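PDB 1UP3: putative cellulase CEL6 from Mycobacterium tuberculosis, which probably hydrolyses internal beta-1,4-glycosidic bonds of cellulose as an endoglucanase of glycoside hydrolase family 6. Local coordinates for residues P27-L32 / Y284-A289; A121-D126 / E168-R173; A159-W164 / V189-T194. All blocks are in the same frame, centred on the assembly; numbering follows the deposited sequence.

Contact 1. Residues P27-L32 / Y284-A289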
ATOM      1  N   PRO A  27      -0.964   5.524 -31.341  1.00 16.31           N
ATOM      2  CA  PRO A  27       0.246   6.286 -31.048  1.00 16.37           C
ATOM      3  C   PRO A  27       0.499   6.462 -29.539  1.00 15.13           C
ATOM      4  O   PRO A  27      -0.389   6.100 -28.757  1.00 15.20           O
ATOM      5  CB  PRO A  27      -0.074   7.652 -31.660  1.00 16.83           C
ATOM      6  CG  PRO A  27      -1.495   7.764 -31.583  1.00 18.05           C
ATOM      7  CD  PRO A  27      -2.069   6.409 -31.710  1.00 17.51           C
ATOM      8  N   PRO A  28       1.657   6.989 -29.145  1.00 15.43           N
ATOM      9  CA  PRO A  28       1.944   7.203 -27.728  1.00 14.61           C
ATOM     10  C   PRO A  28       0.826   7.985 -27.027  1.00 14.09           C
ATOM     11  O   PRO A  28       0.206   8.875 -27.618  1.00 14.53           O
ATOM     12  CB  PRO A  28       3.252   7.981 -27.744  1.00 15.42           C
ATOM     13  CG  PRO A  28       3.930   7.529 -28.998  1.00 17.00           C
ATOM     14  CD  PRO A  28       2.802   7.391 -29.986  1.00 15.94           C
ATOM     15  N   ASN A  29       0.541   7.614 -25.773  1.00 11.98           N
ATOM     16  CA  ASN A  29      -0.554   8.157 -25.028  1.00 11.33           C
ATOM     17  C   ASN A  29       0.012   8.894 -23.808  1.00 10.81           C
ATOM     18  O   ASN A  29       0.731   8.284 -22.977  1.00 11.81           O
ATOM     19  CB  ASN A  29      -1.476   7.010 -24.619  1.00 10.75           C
ATOM     20  CG  ASN A  29      -2.671   7.462 -23.833  1.00 13.95           C
ATOM     21  OD1 ASN A  29      -2.585   7.673 -22.622  1.00 11.05           O
ATOM     22  ND2 ASN A  29      -3.818   7.549 -24.492  1.00 16.65           N
ATOM     23  N   ALA A  30      -0.301  10.190 -23.707  1.00 11.33           N
ATOM     24  CA  ALA A  30       0.285  11.028 -22.677  1.00 11.04           C
ATOM     25  C   ALA A  30      -0.108  10.584 -21.277  1.00 10.49           C
ATOM     26  O   ALA A  30       0.700  10.705 -20.341  1.00 11.07           O
ATOM     27  CB  ALA A  30      -0.148  12.499 -22.890  1.00 11.92           C
ATOM     28  N   GLU A  31      -1.340  10.107 -21.140  1.00 10.37           N
ATOM     29  CA  GLU A  31      -1.859   9.724 -19.839  1.00  9.87           C
ATOM     30  C   GLU A  31      -1.157   8.464 -19.351  1.00  9.72           C
ATOM     31  O   GLU A  31      -0.752   8.389 -18.193  1.00 10.20           O
ATOM     32  CB  GLU A  31      -3.370   9.465 -19.882  1.00 11.21           C
ATOM     33  CG  GLU A  31      -4.222  10.704 -20.152  1.00 12.78           C
ATOM     34  CD  GLU A  31      -4.146  11.187 -21.612  1.00 20.88           C
ATOM     35  OE1 GLU A  31      -4.143  10.357 -22.533  1.00 24.21           O
ATOM     36  OE2 GLU A  31      -4.057  12.420 -21.868  1.00 27.58           O
ATOM     37  N   LEU A  32      -1.005   7.472 -20.218  1.00  8.61           N
ATOM     38  CA  LEU A  32      -0.313   6.251 -19.803  1.00  8.45           C
ATOM     39  C   LEU A  32       1.156   6.511 -19.509  1.00  8.55           C
ATOM     40  O   LEU A  32       1.712   5.957 -18.559  1.00  9.90           O
ATOM     41  CB  LEU A  32      -0.433   5.143 -20.834  1.00  8.39           C
ATOM     42  CG  LEU A  32      -1.779   4.512 -21.037  1.00  9.41           C
ATOM     43  CD1 LEU A  32      -1.730   3.533 -22.184  1.00  9.25           C
ATOM     44  CD2 LEU A  32      -2.192   3.733 -19.761  1.00  9.36           C
ATOM     45  N   TYR A 284      -8.802   2.627 -17.303  1.00  6.55           N
ATOM     46  CA  TYR A 284      -8.882   3.130 -15.935  1.00  7.52           C
ATOM     47  C   TYR A 284      -7.748   4.112 -15.634  1.00  7.13           C
ATOM     48  O   TYR A 284      -8.004   5.203 -15.056  1.00  8.22           O
ATOM     49  CB  TYR A 284      -8.857   1.996 -14.920  1.00  8.06           C
ATOM     50  CG  TYR A 284     -10.143   1.175 -14.795  1.00  7.80           C
ATOM     51  CD1 TYR A 284     -11.228   1.360 -15.647  1.00  9.63           C
ATOM     52  CD2 TYR A 284     -10.184   0.136 -13.904  1.00  8.24           C
ATOM     53  CE1 TYR A 284     -12.361   0.586 -15.524  1.00 11.22           C
ATOM     54  CE2 TYR A 284     -11.332  -0.662 -13.753  1.00  9.57           C
ATOM     55  CZ  TYR A 284     -12.409  -0.412 -14.555  1.00 10.23           C
ATOM     56  OH  TYR A 284     -13.563  -1.193 -14.432  1.00 11.50           O
ATOM     57  N   ALA A 285      -6.527   3.758 -16.032  1.00  6.72           N
ATOM     58  CA  ALA A 285      -5.388   4.688 -15.856  1.00  6.87           C
ATOM     59  C   ALA A 285      -5.592   5.986 -16.647  1.00  7.10           C
ATOM     60  O   ALA A 285      -5.361   7.097 -16.132  1.00  7.27           O
ATOM     61  CB  ALA A 285      -4.073   4.024 -16.212  1.00  7.71           C
ATOM     62  N   ILE A 286      -6.051   5.849 -17.889  1.00  6.77           N
ATOM     63  CA  ILE A 286      -6.295   7.023 -18.726  1.00  7.97           C
ATOM     64  C   ILE A 286      -7.366   7.930 -18.121  1.00  8.75           C
ATOM     65  O   ILE A 286      -7.212   9.153 -18.097  1.00  7.76           O
ATOM     66  CB  ILE A 286      -6.646   6.554 -20.149  1.00  7.65           C
ATOM     67  CG1 ILE A 286      -5.405   5.972 -20.794  1.00 10.39           C
ATOM     68  CG2 ILE A 286      -7.188   7.686 -21.016  1.00  8.93           C
ATOM     69  CD1 ILE A 286      -5.663   5.074 -22.007  1.00 12.01           C
ATOM     70  N   ASP A 287      -8.469   7.354 -17.632  1.00  8.83           N
ATOM     71  CA  ASP A 287      -9.523   8.172 -17.028  1.00  9.42           C
ATOM     72  C   ASP A 287      -9.044   8.912 -15.754  1.00  8.19           C
ATOM     73  O   ASP A 287      -9.334  10.102 -15.562  1.00  8.94           O
ATOM     74  CB  ASP A 287     -10.773   7.344 -16.742  1.00 10.24           C
ATOM     75  CG  ASP A 287     -11.480   6.835 -18.030  1.00 17.03           C
ATOM     76  OD1 ASP A 287     -11.167   7.273 -19.162  1.00 24.29           O
ATOM     77  OD2 ASP A 287     -12.376   5.979 -17.989  1.00 24.17           O
ATOM     78  N   LEU A 288      -8.301   8.209 -14.888  1.00  7.50           N
ATOM     79  CA  LEU A 288      -7.729   8.855 -13.705  1.00  7.58           C
ATOM     80  C   LEU A 288      -6.830  10.040 -14.085  1.00  7.82           C
ATOM     81  O   LEU A 288      -6.907  11.093 -13.467  1.00  7.42           O
ATOM     82  CB  LEU A 288      -6.923   7.858 -12.866  1.00  7.42           C
ATOM     83  CG  LEU A 288      -7.798   6.847 -12.103  1.00  5.80           C
ATOM     84  CD1 LEU A 288      -6.964   5.668 -11.705  1.00  7.15           C
ATOM     85  CD2 LEU A 288      -8.439   7.463 -10.846  1.00  7.20           C
ATOM     86  N   ALA A 289      -5.992   9.855 -15.099  1.00  7.72           N
ATOM     87  CA  ALA A 289      -5.119  10.938 -15.589  1.00  7.88           C
ATOM     88  C   ALA A 289      -5.904  12.060 -16.265  1.00  9.57           C
ATOM     89  O   ALA A 289      -5.656  13.259 -15.992  1.00  8.98           O
ATOM     90  CB  ALA A 289      -4.103  10.374 -16.574  1.00  9.14           C
TER
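Ile286 lays its long branch across the side chains of Asn29 and Leu32. Its CG1 is 3.9 Å from Leu32 CG and 3.8 Å from Asn29 OD1. The CD1 methyl reaches on to Asn29 ND2, at 4.0 Å. Ile286 CG1 is anti to its carbonyl carbon (chi1 -70°), which sends this branch toward residues 27-32. Leu32 also turns one methyl to the residue before Ile286, where its CD2 lies 4.0 Å from Ala285 CB. Its other neighbours include Ala21 and Ala22 of helix 17-24.

The contact joins two parts of the chain that are far apart in sequence. Helix 282-291 is the last helix, and helix 30-36 lies near the N-terminus. They meet at one side of the family 6 alpha/beta fold, well away from the glycan.

Asn29 is the N-cap of helix 30-36. Its OD1 accepts from Leu32 N at 2.9 Å, with the N-H pointing at it at 161° and lying in the carbonyl plane of the amide. This bond fixes the amide while Ile286 packs against it. One turn further along the C-terminal helix, Ala289 CB sits 3.5 Å from Glu31 CB. The Glu31 chain bends at chi2 (73°). Its CG stays over Ala289, and the carboxylate folds back toward Asn29, where OE1 and OD1 are two acceptors with no bond between them. Glu31 OE2 is also close to the terminal carboxylate of Gln294, which could raise the pKa of one of the two groups.

Contact 2. Residues A121-D126 / E168-R173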
ATOM      1  N   ALA A 121      -5.700  -5.046   6.697  1.00  6.54           N
ATOM      2  CA  ALA A 121      -5.780  -6.193   7.622  1.00  6.44           C
ATOM      3  C   ALA A 121      -6.301  -5.787   8.995  1.00  6.71           C
ATOM      4  O   ALA A 121      -7.212  -6.426   9.549  1.00  6.82           O
ATOM      5  CB  ALA A 121      -4.456  -6.908   7.732  1.00  6.59           C
ATOM      6  N   LEU A 122      -5.726  -4.756   9.576  1.00  6.37           N
ATOM      7  CA  LEU A 122      -6.167  -4.310  10.914  1.00  6.13           C
ATOM      8  C   LEU A 122      -7.572  -3.702  10.842  1.00  6.84           C
ATOM      9  O   LEU A 122      -8.382  -3.923  11.744  1.00  7.78           O
ATOM     10  CB  LEU A 122      -5.220  -3.303  11.535  1.00  7.02           C
ATOM     11  CG  LEU A 122      -3.797  -3.800  11.851  1.00  8.27           C
ATOM     12  CD1 LEU A 122      -3.006  -2.712  12.554  1.00  9.73           C
ATOM     13  CD2 LEU A 122      -3.835  -5.037  12.702  1.00  9.91           C
ATOM     14  N   ALA A 123      -7.855  -2.963   9.777  1.00  6.82           N
ATOM     15  CA  ALA A 123      -9.147  -2.235   9.680  1.00  8.20           C
ATOM     16  C   ALA A 123     -10.302  -3.181   9.442  1.00  9.22           C
ATOM     17  O   ALA A 123     -11.411  -2.918   9.925  1.00 10.85           O
ATOM     18  CB  ALA A 123      -9.097  -1.176   8.584  1.00  9.11           C
ATOM     19  N   MET A 124     -10.054  -4.276   8.710  1.00  8.07           N
ATOM     20  CA  MET A 124     -11.099  -5.226   8.313  1.00  9.97           C
ATOM     21  C   MET A 124     -11.220  -6.408   9.285  1.00 10.51           C
ATOM     22  O   MET A 124     -12.076  -7.263   9.104  1.00 11.01           O
ATOM     23  CB  MET A 124     -10.874  -5.733   6.884  1.00 10.61           C
ATOM     24  CG  MET A 124     -12.172  -6.139   6.187  1.00 12.26           C
ATOM     25  SD  MET A 124     -11.862  -6.916   4.598  1.00 16.14           S
ATOM     26  CE  MET A 124     -11.315  -5.572   3.773  1.00 12.80           C
ATOM     27  N   ALA A 125     -10.413  -6.416  10.333  1.00  9.33           N
ATOM     28  CA  ALA A 125     -10.289  -7.588  11.204  1.00  9.78           C
ATOM     29  C   ALA A 125     -11.596  -7.966  11.888  1.00 11.21           C
ATOM     30  O   ALA A 125     -11.744  -9.104  12.276  1.00 11.49           O
ATOM     31  CB  ALA A 125      -9.195  -7.394  12.197  1.00  9.81           C
ATOM     32  N   ASP A 126     -12.529  -7.024  12.016  1.00 11.52           N
ATOM     33  CA  ASP A 126     -13.789  -7.328  12.686  1.00 13.89           C
ATOM     34  C   ASP A 126     -14.661  -8.350  11.951  1.00 13.62           C
ATOM     35  O   ASP A 126     -15.590  -8.924  12.572  1.00 12.45           O
ATOM     36  CB  ASP A 126     -14.606  -6.065  12.923  1.00 15.51           C
ATOM     37  CG  ASP A 126     -13.975  -5.139  13.931  1.00 18.82           C
ATOM     38  OD1 ASP A 126     -13.376  -5.600  14.928  1.00 25.39           O
ATOM     39  OD2 ASP A 126     -14.146  -3.904  13.819  1.00 26.99           O
ATOM     40  N   GLU A 168      -9.092   6.331  17.619  1.00  9.71           N
ATOM     41  CA  GLU A 168      -8.868   5.628  18.876  1.00 10.92           C
ATOM     42  C   GLU A 168      -8.846   4.110  18.677  1.00 10.23           C
ATOM     43  O   GLU A 168      -7.970   3.389  19.224  1.00 11.33           O
ATOM     44  CB  GLU A 168      -9.968   6.045  19.859  1.00 11.80           C
ATOM     45  CG  GLU A 168      -9.932   7.534  20.265  1.00 12.10           C
ATOM     46  CD  GLU A 168     -10.563   8.582  19.283  1.00 16.96           C
ATOM     47  OE1 GLU A 168     -11.118   8.235  18.157  1.00 13.49           O
ATOM     48  OE2 GLU A 168     -10.539   9.818  19.666  1.00 16.75           O
ATOM     49  N   ALA A 169      -9.787   3.591  17.906  1.00  9.67           N
ATOM     50  CA  ALA A 169      -9.878   2.174  17.643  1.00  8.90           C
ATOM     51  C   ALA A 169      -8.628   1.672  16.865  1.00  9.34           C
ATOM     52  O   ALA A 169      -8.041   0.627  17.213  1.00  9.78           O
ATOM     53  CB  ALA A 169     -11.150   1.850  16.881  1.00 10.25           C
ATOM     54  N   MET A 170      -8.213   2.438  15.874  1.00  7.86           N
ATOM     55  CA  MET A 170      -7.077   2.014  15.058  1.00  8.34           C
ATOM     56  C   MET A 170      -5.783   2.178  15.867  1.00  8.01           C
ATOM     57  O   MET A 170      -4.891   1.320  15.795  1.00  8.89           O
ATOM     58  CB  MET A 170      -7.065   2.740  13.726  1.00  7.87           C
ATOM     59  CG  MET A 170      -5.956   2.280  12.788  1.00  8.96           C
ATOM     60  SD  MET A 170      -5.791   0.493  12.561  1.00 10.83           S
ATOM     61  CE  MET A 170      -6.983   0.215  11.306  1.00  9.79           C
ATOM     62  N   ALA A 171      -5.654   3.236  16.660  1.00  8.12           N
ATOM     63  CA  ALA A 171      -4.448   3.395  17.467  1.00  8.18           C
ATOM     64  C   ALA A 171      -4.302   2.220  18.423  1.00  8.17           C
ATOM     65  O   ALA A 171      -3.186   1.772  18.681  1.00  9.80           O
ATOM     66  CB  ALA A 171      -4.477   4.704  18.244  1.00  9.05           C
ATOM     67  N   ALA A 172      -5.402   1.746  18.998  1.00  8.73           N
ATOM     68  CA  ALA A 172      -5.341   0.594  19.890  1.00 10.45           C
ATOM     69  C   ALA A 172      -4.764  -0.631  19.190  1.00  9.59           C
ATOM     70  O   ALA A 172      -3.927  -1.364  19.769  1.00 11.40           O
ATOM     71  CB  ALA A 172      -6.700   0.268  20.459  1.00 11.53           C
ATOM     72  N   ARG A 173      -5.218  -0.885  17.975  1.00  8.41           N
ATOM     73  CA  ARG A 173      -4.727  -2.014  17.199  1.00  8.53           C
ATOM     74  C   ARG A 173      -3.265  -1.812  16.831  1.00  8.28           C
ATOM     75  O   ARG A 173      -2.477  -2.762  16.888  1.00  8.76           O
ATOM     76  CB  ARG A 173      -5.595  -2.249  15.977  1.00  9.12           C
ATOM     77  CG  ARG A 173      -7.013  -2.616  16.337  1.00  9.92           C
ATOM     78  CD  ARG A 173      -7.943  -2.869  15.177  1.00 12.03           C
ATOM     79  NE  ARG A 173      -9.303  -2.947  15.694  1.00 13.55           N
ATOM     80  CZ  ARG A 173     -10.343  -3.431  15.064  1.00 15.33           C
ATOM     81  NH1 ARG A 173     -10.254  -3.930  13.840  1.00 11.88           N
ATOM     82  NH2 ARG A 173     -11.522  -3.401  15.674  1.00 17.48           N
TER
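Arg173 reaches from its helix to residues 121-126 with a chain extended from CG to NE. Its CB starts beside Leu122, 4.3 Å from CD1. Farther out, CD passes 3.6 Å from Leu122 O. The guanidinium then uses its edge. NH1 gives a hydrogen bond to Leu122 O at 2.8 Å, with the carbonyl almost directly facing the donor (C=O...N 170°) and close to the guanidinium plane. NH2 makes a salt bridge to Asp126: it meets OD1 at 3.0 Å from the syn side but tilted out of the carboxylate plane, and adds a weak bond to OD2. The carboxylate and guanidinium planes are nearly perpendicular, 85° apart, so the two groups do not meet as a flat pair. Asp126 OD1 also has a salt bridge to Arg133, and the two arginines probably keep it ionised.

One turn earlier, Met170 supplies the apolar half. Its CG is anti to the backbone N (chi1 -176°), and bends at chi2 and chi3 bring CE to 3.7 Å from Ala123 CB and 3.9 Å from Leu122 CB. Phe137 of helix 130-147 touches both Leu122 and Arg173.

Segments 121-126 and 168-173 follow the adjacent parallel strands 113-117 and 153-158. A short helical segment after one strand packs on the helix after the next, as between neighbouring beta-alpha units of the family 6 barrel, beside the glycan-binding cleft that Met124 lines.

Contact 3. Residues A159-W164 / V189-T194. With BGC (beta-D-glucopyranose), chain B; BGC (beta-D-glucopyranose), chain C.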
ATOM      1  N   ALA A 159      -3.266   1.157   8.278  1.00  4.82           N
ATOM      2  CA  ALA A 159      -4.196   1.596   9.310  1.00  5.20           C
ATOM      3  C   ALA A 159      -5.554   2.079   8.732  1.00  5.79           C
ATOM      4  O   ALA A 159      -6.268   2.848   9.394  1.00  8.29           O
ATOM      5  CB  ALA A 159      -3.549   2.703  10.124  1.00  5.29           C
ATOM      6  N   GLY A 160      -5.912   1.642   7.536  1.00  5.24           N
ATOM      7  CA  GLY A 160      -7.221   1.988   6.988  1.00  6.03           C
ATOM      8  C   GLY A 160      -7.287   3.409   6.520  1.00  6.19           C
ATOM      9  O   GLY A 160      -6.385   3.871   5.811  1.00  5.54           O
ATOM     10  N   HIS A 161      -8.348   4.117   6.890  1.00  5.11           N
ATOM     11  CA  HIS A 161      -8.573   5.501   6.440  1.00  5.71           C
ATOM     12  C   HIS A 161      -9.543   6.202   7.353  1.00  5.79           C
ATOM     13  O   HIS A 161     -10.129   5.581   8.225  1.00  5.85           O
ATOM     14  CB  HIS A 161      -9.000   5.550   4.963  1.00  5.69           C
ATOM     15  CG  HIS A 161     -10.285   4.866   4.672  1.00  5.17           C
ATOM     16  ND1 HIS A 161     -11.496   5.291   5.194  1.00  6.29           N
ATOM     17  CD2 HIS A 161     -10.558   3.776   3.907  1.00  6.68           C
ATOM     18  CE1 HIS A 161     -12.446   4.478   4.763  1.00  5.68           C
ATOM     19  NE2 HIS A 161     -11.902   3.542   3.996  1.00  7.48           N
ATOM     20  N   SER A 162      -9.695   7.501   7.134  1.00  6.18           N
ATOM     21  CA  SER A 162     -10.430   8.381   8.037  1.00  6.90           C
ATOM     22  C   SER A 162     -11.929   8.102   8.118  1.00  8.16           C
ATOM     23  O   SER A 162     -12.580   8.712   8.963  1.00  8.51           O
ATOM     24  CB  SER A 162     -10.195   9.825   7.604  1.00  6.96           C
ATOM     25  OG  SER A 162     -10.712   9.999   6.290  1.00  7.91           O
ATOM     26  N   ARG A 163     -12.491   7.237   7.263  1.00  8.25           N
ATOM     27  CA  ARG A 163     -13.920   6.895   7.308  1.00  9.51           C
ATOM     28  C   ARG A 163     -14.149   5.404   7.609  1.00  8.79           C
ATOM     29  O   ARG A 163     -15.211   4.859   7.337  1.00 11.30           O
ATOM     30  CB  ARG A 163     -14.632   7.292   6.023  1.00  9.83           C
ATOM     31  CG  ARG A 163     -14.442   8.720   5.680  1.00 13.48           C
ATOM     32  CD  ARG A 163     -15.586   9.654   5.928  1.00 18.04           C
ATOM     33  NE  ARG A 163     -15.219  10.959   5.345  1.00 19.66           N
ATOM     34  CZ  ARG A 163     -15.719  11.482   4.213  1.00 23.51           C
ATOM     35  NH1 ARG A 163     -16.673  10.877   3.495  1.00 26.79           N
ATOM     36  NH2 ARG A 163     -15.289  12.656   3.802  1.00 22.42           N
ATOM     37  N   TRP A 164     -13.132   4.761   8.156  1.00  9.00           N
ATOM     38  CA  TRP A 164     -13.190   3.336   8.451  1.00  8.60           C
ATOM     39  C   TRP A 164     -13.269   3.192   9.967  1.00  9.60           C
ATOM     40  O   TRP A 164     -14.358   3.406  10.524  1.00 11.10           O
ATOM     41  CB  TRP A 164     -12.035   2.588   7.782  1.00  7.64           C
ATOM     42  CG  TRP A 164     -12.292   1.137   7.611  1.00  8.79           C
ATOM     43  CD1 TRP A 164     -13.189   0.352   8.306  1.00  8.81           C
ATOM     44  CD2 TRP A 164     -11.674   0.274   6.659  1.00  7.37           C
ATOM     45  NE1 TRP A 164     -13.147  -0.941   7.835  1.00  9.92           N
ATOM     46  CE2 TRP A 164     -12.226  -1.016   6.829  1.00  8.67           C
ATOM     47  CE3 TRP A 164     -10.697   0.462   5.668  1.00  6.65           C
ATOM     48  CZ2 TRP A 164     -11.819  -2.106   6.049  1.00  8.88           C
ATOM     49  CZ3 TRP A 164     -10.291  -0.620   4.923  1.00  7.03           C
ATOM     50  CH2 TRP A 164     -10.852  -1.880   5.119  1.00  8.04           C
ATOM     51  N   VAL A 189      -4.860   3.622   1.543  1.00  4.55           N
ATOM     52  CA  VAL A 189      -4.376   2.700   0.529  1.00  4.95           C
ATOM     53  C   VAL A 189      -5.549   2.186  -0.323  1.00  5.49           C
ATOM     54  O   VAL A 189      -6.541   1.657   0.196  1.00  5.28           O
ATOM     55  CB  VAL A 189      -3.511   1.525   1.129  1.00  5.22           C
ATOM     56  CG1 VAL A 189      -3.159   0.511   0.031  1.00  4.69           C
ATOM     57  CG2 VAL A 189      -2.280   2.056   1.808  1.00  4.83           C
ATOM     58  N   SER A 190      -5.426   2.346  -1.632  1.00  4.84           N
ATOM     59  CA  SER A 190      -6.463   2.011  -2.562  1.00  6.06           C
ATOM     60  C   SER A 190      -7.746   2.785  -2.400  1.00  5.88           C
ATOM     61  O   SER A 190      -8.741   2.374  -2.967  1.00  6.45           O
ATOM     62  CB  SER A 190      -6.744   0.496  -2.580  1.00  7.59           C
ATOM     63  OG  SER A 190      -5.542  -0.212  -2.742  1.00  9.61           O
ATOM     64  N   ASN A 191      -7.743   3.867  -1.641  1.00  4.90           N
ATOM     65  CA  ASN A 191      -8.968   4.673  -1.506  1.00  5.03           C
ATOM     66  C   ASN A 191      -8.749   6.076  -2.064  1.00  5.47           C
ATOM     67  O   ASN A 191      -7.810   6.307  -2.803  1.00  5.32           O
ATOM     68  CB  ASN A 191      -9.465   4.616  -0.069  1.00  4.77           C
ATOM     69  CG  ASN A 191     -10.967   4.624   0.010  1.00  5.71           C
ATOM     70  OD1 ASN A 191     -11.603   5.581  -0.431  1.00  5.84           O
ATOM     71  ND2 ASN A 191     -11.557   3.552   0.583  1.00  6.51           N
ATOM     72  N   PHE A 192      -9.659   6.972  -1.743  1.00  4.96           N
ATOM     73  CA  PHE A 192      -9.874   8.184  -2.513  1.00  5.35           C
ATOM     74  C   PHE A 192     -10.040   9.423  -1.659  1.00  5.65           C
ATOM     75  O   PHE A 192     -10.341  10.475  -2.226  1.00  4.47           O
ATOM     76  CB  PHE A 192     -11.131   7.988  -3.415  1.00  6.25           C
ATOM     77  CG  PHE A 192     -11.062   6.777  -4.307  1.00  6.25           C
ATOM     78  CD1 PHE A 192     -10.469   6.837  -5.546  1.00  6.12           C
ATOM     79  CD2 PHE A 192     -11.543   5.547  -3.856  1.00  7.90           C
ATOM     80  CE1 PHE A 192     -10.377   5.689  -6.340  1.00  6.89           C
ATOM     81  CE2 PHE A 192     -11.428   4.408  -4.634  1.00  6.88           C
ATOM     82  CZ  PHE A 192     -10.856   4.471  -5.848  1.00  5.94           C
ATOM     83  N   TYR A 193      -9.880   9.315  -0.327  1.00  5.45           N
ATOM     84  CA  TYR A 193     -10.142  10.458   0.539  1.00  5.00           C
ATOM     85  C   TYR A 193      -9.065  11.531   0.364  1.00  4.74           C
ATOM     86  O   TYR A 193      -7.936  11.223   0.054  1.00  4.10           O
ATOM     87  CB  TYR A 193     -10.305  10.021   1.996  1.00  4.79           C
ATOM     88  CG  TYR A 193     -11.484   9.116   2.171  1.00  5.04           C
ATOM     89  CD1 TYR A 193     -12.764   9.639   2.111  1.00  5.90           C
ATOM     90  CD2 TYR A 193     -11.334   7.726   2.289  1.00  5.74           C
ATOM     91  CE1 TYR A 193     -13.873   8.815   2.194  1.00  8.92           C
ATOM     92  CE2 TYR A 193     -12.449   6.897   2.358  1.00  9.19           C
ATOM     93  CZ  TYR A 193     -13.692   7.438   2.299  1.00  9.53           C
ATOM     94  OH  TYR A 193     -14.801   6.608   2.361  1.00 10.52           O
ATOM     95  N   THR A 194      -9.438  12.804   0.560  1.00  5.19           N
ATOM     96  CA  THR A 194      -8.523  13.894   0.345  1.00  5.49           C
ATOM     97  C   THR A 194      -7.319  13.817   1.274  1.00  5.46           C
ATOM     98  O   THR A 194      -7.404  13.333   2.426  1.00  5.88           O
ATOM     99  CB  THR A 194      -9.187  15.287   0.503  1.00  5.67           C
ATOM    100  OG1 THR A 194      -9.622  15.485   1.881  1.00  6.85           O
ATOM    101  CG2 THR A 194     -10.369  15.425  -0.408  1.00  6.18           C
TER
HETATM  102  C2  BGC B   3     -14.756   1.331   4.203  1.00 12.19           C
HETATM  103  C3  BGC B   3     -14.232   0.625   2.975  1.00  9.87           C
HETATM  104  C4  BGC B   3     -14.068  -0.885   3.186  1.00  9.10           C
HETATM  105  C5  BGC B   3     -15.330  -1.506   3.836  1.00 11.18           C
HETATM  106  C6  BGC B   3     -15.072  -2.959   4.250  1.00 15.87           C
HETATM  107  C1  BGC B   3     -15.984   0.585   4.702  1.00 11.69           C
HETATM  108  O2  BGC B   3     -15.056   2.680   3.863  1.00 11.64           O
HETATM  109  O3  BGC B   3     -13.010   1.246   2.561  1.00  9.31           O
HETATM  110  O4  BGC B   3     -13.895  -1.514   1.967  1.00 10.13           O
HETATM  111  O5  BGC B   3     -15.608  -0.757   4.976  1.00 15.14           O
HETATM  112  O6  BGC B   3     -16.309  -3.489   4.715  1.00 21.22           O
HETATM  113  C2  BGC C   4     -12.538  -3.003   0.635  1.00 10.07           C
HETATM  114  C3  BGC C   4     -11.102  -3.342   0.264  1.00 10.22           C
HETATM  115  C4  BGC C   4     -10.355  -2.089  -0.194  1.00  8.66           C
HETATM  116  C5  BGC C   4     -10.540  -0.988   0.872  1.00  6.00           C
HETATM  117  C6  BGC C   4      -9.955   0.352   0.406  1.00  6.77           C
HETATM  118  C1  BGC C   4     -12.559  -1.871   1.667  1.00  9.85           C
HETATM  119  O2  BGC C   4     -13.252  -4.167   1.091  1.00 13.03           O
HETATM  120  O3  BGC C   4     -11.039  -4.355  -0.727  1.00 10.65           O
HETATM  121  O4  BGC C   4      -8.959  -2.330  -0.396  1.00  9.94           O
HETATM  122  O5  BGC C   4     -11.911  -0.739   1.141  1.00  8.49           O
HETATM  123  O6  BGC C   4     -10.063   1.326   1.426  1.00  7.16           O
HETATM  124  O   HOH W   1      -4.655   2.540   4.189  1.00  8.05           O
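The glycan-binding cleft of this family 6 glycoside hydrolase is lined here by two loops, each following a strand of the parallel sheet. His161 and Asn191 each hold a different glucose. His161 NE2 donates to O3 of the chain B sugar at 2.9 Å, nearly straight at 169°. Asn191 ND2 donates to O6 of the chain C sugar at 2.8 Å. The two side chains are neighbours, but no hydrogen bond joins them.

The loops themselves orient both groups. His161 CG lies between its backbone N and carbonyl carbon (chi1 62°), and the ring nitrogen ND1 accepts from Arg163 N in the ring plane. This points NE2 at the sugar. Asn191 OD1 accepts from Phe192 N.

Tyr193 CE2 lies over one face of the His161 ring, 3.4 Å from ND1, while Trp164 CB lies over the opposite face. Arg163 CG makes a CH-pi contact over the face of the Tyr193 ring. The Arg163 guanidinium goes on to a salt bridge with Glu197. Trp164 sets one face of its indole against the chain B glucose. Deeper between the loops, a water accepts from Val189 N at 2.9 Å and lies 2.7 Å from Gly160 O.

How the contacts relate
Contacts 2 and 3 are buried, while contact 1 is only partly so and lies toward the edge of the molecule. Contacts 1 and 2 are on opposite sides of the chain's centre, about 36 Å apart between centres. Contacts 2 and 3 touch: Met170 CE meets Ala159 O, and Met124 packs on Trp164. Both draw on the beta-alpha unit that starts with strand 153-158, contact 2 through its helix and contact 3 through its loop. Their chemistry follows their place. Contact 1 is mostly apolar packing, contact 2 adds a salt bridge, and contact 3 turns a histidine and an asparagine N-H to the sugars. Along the chain, contact 1 encloses the other two.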